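Local coordinates for cortical-lytic enzyme (Bacillus cereus, PDB 4S3J), which hydrolyses partially degraded spore-cortex peptidoglycan as an N-acetylglucosaminidase during germination, recognising the muramic acid delta-lactam residues peculiar to spores, at residues A[45-50]-A[414-419]; A[128-133]-A[160-165]. All coordinates share one frame; numbering follows the deposited sequence.

How the interactions relate
Both contacts bear on the TIM barrel, and interaction 1 reaches it from a LysM domain. Their centres lie about 21 Å apart, and 128-133 with 160-165 is nested within the chain loop closed by 45-50 with 414-419. Interaction 1 is the more buried and chiefly aliphatic: Ile47 lies against the carbon parts of Gln416 and Arg419. Interaction 2 is partly buried and more polar, with one asparagine amide set against the end of a helix. Helix 415-424 joins them, since Trp418, on the same turn, packs on the second contact: its CH2 is 3.6 Å from Ile129 CG2 and its CZ3 4.1 Å from Leu133 CD2.

Interaction 1 of 2, residues A[45-50]-A[414-419]; sequences ALIVNT and FPQNWR
Ile47 reaches from strand 45-49 onto the first turn of helix 415-424, with its CB directed at the helix and its CA 6.8 Å from that of Gln416. Beyond CB the longer branch does the touching. With chi1 at 54°, CG1 is flanked by both backbone neighbours of CA, and there it meets Gln416 CG at 4.0 Å. An extended chi2 (173°) then points CD1 at the residue three further along the helix, 3.6 Å from Arg419 CG and 3.8 Å from Arg419 CB, so the methyl rests on the aliphatic root of the arginine. The charged end of that arginine is engaged elsewhere: NE forms a salt bridge with Glu423. Gln416 bends at chi2, and its NE2 lies 3.8 Å from Ala45 O, close but not bonded; its hydrogen-bond partner is Asn32 OD1, which also accepts from Ile47 N. One LysM asparagine thus ties the strand backbone to the helix side chain. Strand and helix axes approach to 9.3 Å at 46°, and the two segments bury 190 Å² in all. This is an interdomain packing contact, in which a strand of the two-stranded LysM sheet lies against a helix of the family 18 TIM barrel, away from the probable proton donor, Glu220.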
loop_
_atom_site.group_PDB
_atom_site.type_symbol
_atom_site.label_atom_id
_atom_site.label_comp_id
_atom_site.label_asym_id
_atom_site.label_seq_id
_atom_site.Cartn_x
_atom_site.Cartn_y
_atom_site.Cartn_z
ATOM N N ALA A 45 -16.520 -0.833 7.645
ATOM C CA ALA A 45 -15.586 -0.807 8.764
ATOM C C ALA A 45 -15.221 0.613 9.139
ATOM O O ALA A 45 -14.672 1.356 8.310
ATOM C CB ALA A 45 -14.308 -1.570 8.398
ATOM N N LEU A 46 -15.492 0.974 10.392
ATOM C CA LEU A 46 -15.221 2.305 10.898
ATOM C C LEU A 46 -14.139 2.219 11.963
ATOM O O LEU A 46 -13.974 1.165 12.614
ATOM C CB LEU A 46 -16.459 2.954 11.523
ATOM C CG LEU A 46 -17.661 3.126 10.591
ATOM C CD1 LEU A 46 -18.845 3.637 11.395
ATOM C CD2 LEU A 46 -17.360 4.019 9.411
ATOM N N ILE A 47 -13.420 3.321 12.165
ATOM C CA ILE A 47 -12.614 3.434 13.365
ATOM C C ILE A 47 -13.382 4.326 14.366
ATOM O O ILE A 47 -14.001 5.360 13.996
ATOM C CB ILE A 47 -11.187 3.944 13.039
ATOM C CG1 ILE A 47 -11.191 5.245 12.247
ATOM C CG2 ILE A 47 -10.450 2.866 12.245
ATOM C CD1 ILE A 47 -9.777 5.831 12.071
ATOM N N VAL A 48 -13.402 3.867 15.625
ATOM C CA VAL A 48 -14.162 4.494 16.716
ATOM C C VAL A 48 -13.342 4.530 18.000
ATOM O O VAL A 48 -12.618 3.588 18.299
ATOM C CB VAL A 48 -15.477 3.728 17.001
ATOM C CG1 VAL A 48 -16.240 4.321 18.206
ATOM C CG2 VAL A 48 -16.370 3.711 15.768
ATOM N N ASN A 49 -13.465 5.620 18.747
ATOM C CA ASN A 49 -12.912 5.714 20.112
ATOM C C ASN A 49 -13.764 4.961 21.093
ATOM O O ASN A 49 -14.895 5.371 21.367
ATOM C CB ASN A 49 -12.820 7.177 20.526
ATOM C CG ASN A 49 -12.009 7.375 21.781
ATOM O OD1 ASN A 49 -12.095 6.588 22.709
ATOM N ND2 ASN A 49 -11.216 8.437 21.815
ATOM N N THR A 50 -13.229 3.862 21.629
ATOM C CA THR A 50 -13.939 3.032 22.614
ATOM C C THR A 50 -13.240 3.081 23.964
ATOM O O THR A 50 -13.364 2.140 24.752
ATOM C CB THR A 50 -14.038 1.576 22.132
ATOM O OG1 THR A 50 -12.718 1.079 21.850
ATOM C CG2 THR A 50 -14.864 1.507 20.838
ATOM N N PHE A 414 -9.197 7.050 1.607
ATOM C CA PHE A 414 -9.197 5.910 2.511
ATOM C C PHE A 414 -8.615 6.404 3.843
ATOM O O PHE A 414 -7.497 6.051 4.239
ATOM C CB PHE A 414 -8.392 4.758 1.889
ATOM C CG PHE A 414 -8.418 3.455 2.655
ATOM C CD1 PHE A 414 -9.129 3.289 3.840
ATOM C CD2 PHE A 414 -7.705 2.376 2.159
ATOM C CE1 PHE A 414 -9.097 2.053 4.513
ATOM C CE2 PHE A 414 -7.672 1.160 2.814
ATOM C CZ PHE A 414 -8.369 0.991 3.991
ATOM N N PRO A 415 -9.377 7.248 4.548
ATOM C CA PRO A 415 -8.798 7.940 5.713
ATOM C C PRO A 415 -8.355 6.983 6.812
ATOM O O PRO A 415 -7.389 7.242 7.519
ATOM C CB PRO A 415 -9.941 8.828 6.232
ATOM C CG PRO A 415 -11.071 8.667 5.296
ATOM C CD PRO A 415 -10.795 7.583 4.307
ATOM N N GLN A 416 -9.064 5.871 6.952
ATOM C CA GLN A 416 -8.760 4.942 8.024
ATOM C C GLN A 416 -7.382 4.318 7.846
ATOM O O GLN A 416 -6.734 3.962 8.817
ATOM C CB GLN A 416 -9.809 3.844 8.105
ATOM C CG GLN A 416 -11.201 4.351 8.354
ATOM C CD GLN A 416 -11.997 4.590 7.101
ATOM O OE1 GLN A 416 -11.457 4.687 5.993
ATOM N NE2 GLN A 416 -13.308 4.708 7.267
ATOM N N ASN A 417 -6.935 4.146 6.602
ATOM C CA ASN A 417 -5.614 3.578 6.389
ATOM C C ASN A 417 -4.522 4.415 7.054
ATOM O O ASN A 417 -3.623 3.883 7.729
ATOM C CB ASN A 417 -5.338 3.436 4.888
ATOM C CG ASN A 417 -3.904 3.077 4.608
ATOM O OD1 ASN A 417 -3.474 1.957 4.919
ATOM N ND2 ASN A 417 -3.138 4.020 4.064
ATOM N N TRP A 418 -4.594 5.727 6.865
ATOM C CA TRP A 418 -3.536 6.604 7.338
ATOM C C TRP A 418 -3.579 6.748 8.861
ATOM O O TRP A 418 -2.542 6.703 9.516
ATOM C CB TRP A 418 -3.641 7.950 6.614
ATOM C CG TRP A 418 -3.552 7.731 5.126
ATOM C CD1 TRP A 418 -4.559 7.820 4.218
ATOM C CD2 TRP A 418 -2.390 7.315 4.397
ATOM N NE1 TRP A 418 -4.091 7.512 2.951
ATOM C CE2 TRP A 418 -2.765 7.186 3.041
ATOM C CE3 TRP A 418 -1.070 7.050 4.756
ATOM C CZ2 TRP A 418 -1.856 6.809 2.054
ATOM C CZ3 TRP A 418 -0.180 6.672 3.772
ATOM C CH2 TRP A 418 -0.576 6.563 2.446
ATOM N N ARG A 419 -4.778 6.827 9.425
ATOM C CA ARG A 419 -4.905 6.872 10.876
ATOM C C ARG A 419 -4.414 5.565 11.502
ATOM O O ARG A 419 -3.727 5.588 12.513
ATOM C CB ARG A 419 -6.345 7.160 11.293
ATOM C CG ARG A 419 -6.529 7.120 12.811
ATOM C CD ARG A 419 -5.733 8.228 13.501
ATOM N NE ARG A 419 -5.881 8.200 14.956
ATOM C CZ ARG A 419 -6.858 8.808 15.626
ATOM N NH1 ARG A 419 -7.813 9.469 14.976
ATOM N NH2 ARG A 419 -6.900 8.724 16.951
#

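Interaction 2 of 2, residues A[128-133]-A[160-165]; sequences AINPFL and NIATQG
Asn130 projects its side chain at the C-terminal turn of helix 155-164 and carries nearly all of this contact. With CG anti to the backbone N (chi1 -165°), the amide reaches the backbone of Ile161, Ala162 and Gly165. The tight part lies at ND2, which is 2.9 Å from Ile161 O; the angle is too poor for a hydrogen bond, so the short distance is close polar packing. ND2 also stands 3.6 Å from Ala162 O and 3.6 Å from Gly165 CA, where the absence of a side chain allows the close approach. The other amide atom, OD1, lies 3.6 Å from Ala162 CA and is hydrogen-bonded to Thr167 OG1, which fixes that end of the amide.

Around this focus the fit is looser. Ile161 CG2 comes only to 4.2 Å from ND2, and the Ile161 side chain turns instead to helix 120-129, touching Val123 and Arg127. Pro131 and Thr163, both exposed, direct their CB away from the opposite segment. In total 160 Å² is buried. Lys429 NZ bonds the carbonyl oxygens of Asn130, Leu133 and Gly165, linking both segments to the C-terminal tail. The contact thus joins the ends of helices 120-129 and 155-164 just before strands 135-143 and 168-177, which run parallel in the barrel, while helix 415-424 packs against Ile129, Phe132 and Leu133.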
loop_
_atom_site.group_PDB
_atom_site.type_symbol
_atom_site.label_atom_id
_atom_site.label_comp_id
_atom_site.label_asym_id
_atom_site.label_seq_id
_atom_site.Cartn_x
_atom_site.Cartn_y
_atom_site.Cartn_z
ATOM N N ALA A 128 -2.025 16.054 2.142
ATOM C CA ALA A 128 -2.703 15.429 3.271
ATOM C C ALA A 128 -1.962 14.179 3.736
ATOM O O ALA A 128 -1.890 13.897 4.929
ATOM C CB ALA A 128 -4.141 15.070 2.907
ATOM N N ILE A 129 -1.385 13.451 2.786
ATOM C CA ILE A 129 -0.752 12.165 3.072
ATOM C C ILE A 129 0.716 12.321 3.479
ATOM O O ILE A 129 1.230 11.528 4.250
ATOM C CB ILE A 129 -0.903 11.228 1.848
ATOM C CG1 ILE A 129 -2.363 10.746 1.795
ATOM C CG2 ILE A 129 0.059 10.041 1.917
ATOM C CD1 ILE A 129 -2.734 9.945 0.551
ATOM N N ASN A 130 1.369 13.364 2.982
ATOM C CA ASN A 130 2.811 13.554 3.207
ATOM C C ASN A 130 3.303 13.400 4.662
ATOM O O ASN A 130 4.389 12.852 4.894
ATOM C CB ASN A 130 3.239 14.936 2.692
ATOM C CG ASN A 130 4.743 15.060 2.556
ATOM O OD1 ASN A 130 5.401 14.180 1.997
ATOM N ND2 ASN A 130 5.299 16.128 3.112
ATOM N N PRO A 131 2.543 13.903 5.648
ATOM C CA PRO A 131 3.013 13.747 7.031
ATOM C C PRO A 131 3.181 12.286 7.458
ATOM O O PRO A 131 3.986 12.002 8.343
ATOM C CB PRO A 131 1.907 14.418 7.850
ATOM C CG PRO A 131 1.235 15.327 6.936
ATOM C CD PRO A 131 1.316 14.712 5.576
ATOM N N PHE A 132 2.457 11.381 6.801
ATOM C CA PHE A 132 2.482 9.958 7.122
ATOM C C PHE A 132 3.568 9.177 6.368
ATOM O O PHE A 132 3.624 7.945 6.489
ATOM C CB PHE A 132 1.120 9.301 6.796
ATOM C CG PHE A 132 -0.061 9.903 7.497
ATOM C CD1 PHE A 132 -0.774 10.950 6.931
ATOM C CD2 PHE A 132 -0.490 9.376 8.702
ATOM C CE1 PHE A 132 -1.874 11.480 7.572
ATOM C CE2 PHE A 132 -1.590 9.904 9.347
ATOM C CZ PHE A 132 -2.280 10.960 8.780
ATOM N N LEU A 133 4.427 9.875 5.613
ATOM C CA LEU A 133 5.365 9.226 4.692
ATOM C C LEU A 133 6.841 9.333 5.060
ATOM O O LEU A 133 7.334 10.402 5.443
ATOM C CB LEU A 133 5.220 9.815 3.298
ATOM C CG LEU A 133 3.853 9.703 2.645
ATOM C CD1 LEU A 133 3.980 10.289 1.233
ATOM C CD2 LEU A 133 3.370 8.273 2.606
ATOM N N ASN A 160 9.286 19.651 -3.234
ATOM C CA ASN A 160 9.283 20.618 -2.141
ATOM C C ASN A 160 8.224 20.275 -1.093
ATOM O O ASN A 160 8.438 20.476 0.105
ATOM C CB ASN A 160 9.039 22.032 -2.669
ATOM C CG ASN A 160 9.257 23.100 -1.606
ATOM O OD1 ASN A 160 10.188 23.019 -0.806
ATOM N ND2 ASN A 160 8.379 24.096 -1.585
ATOM N N ILE A 161 7.083 19.758 -1.539
ATOM C CA ILE A 161 6.051 19.309 -0.609
ATOM C C ILE A 161 6.644 18.243 0.308
ATOM O O ILE A 161 6.466 18.270 1.526
ATOM C CB ILE A 161 4.813 18.762 -1.350
ATOM C CG1 ILE A 161 4.021 19.918 -1.968
ATOM C CG2 ILE A 161 3.900 17.958 -0.409
ATOM C CD1 ILE A 161 2.892 19.484 -2.878
ATOM N N ALA A 162 7.338 17.287 -0.297
ATOM C CA ALA A 162 7.950 16.209 0.458
ATOM C C ALA A 162 8.952 16.746 1.477
ATOM O O ALA A 162 8.845 16.463 2.673
ATOM C CB ALA A 162 8.624 15.232 -0.481
ATOM N N THR A 163 9.892 17.557 0.989
ATOM C CA THR A 163 11.013 18.049 1.782
ATOM C C THR A 163 10.523 18.877 2.972
ATOM O O THR A 163 11.026 18.736 4.084
ATOM C CB THR A 163 11.958 18.881 0.883
ATOM O OG1 THR A 163 12.534 18.013 -0.096
ATOM C CG2 THR A 163 13.079 19.565 1.682
ATOM N N GLN A 164 9.522 19.722 2.746
ATOM C CA GLN A 164 8.985 20.547 3.822
ATOM C C GLN A 164 8.334 19.727 4.939
ATOM O O GLN A 164 8.120 20.238 6.034
ATOM C CB GLN A 164 7.975 21.551 3.264
ATOM C CG GLN A 164 8.599 22.651 2.396
ATOM C CD GLN A 164 9.785 23.338 3.055
ATOM O OE1 GLN A 164 10.830 23.532 2.428
ATOM N NE2 GLN A 164 9.630 23.709 4.322
ATOM N N GLY A 165 8.014 18.465 4.656
ATOM C CA GLY A 165 7.412 17.573 5.631
ATOM C C GLY A 165 8.356 16.490 6.123
ATOM O O GLY A 165 7.913 15.491 6.699
#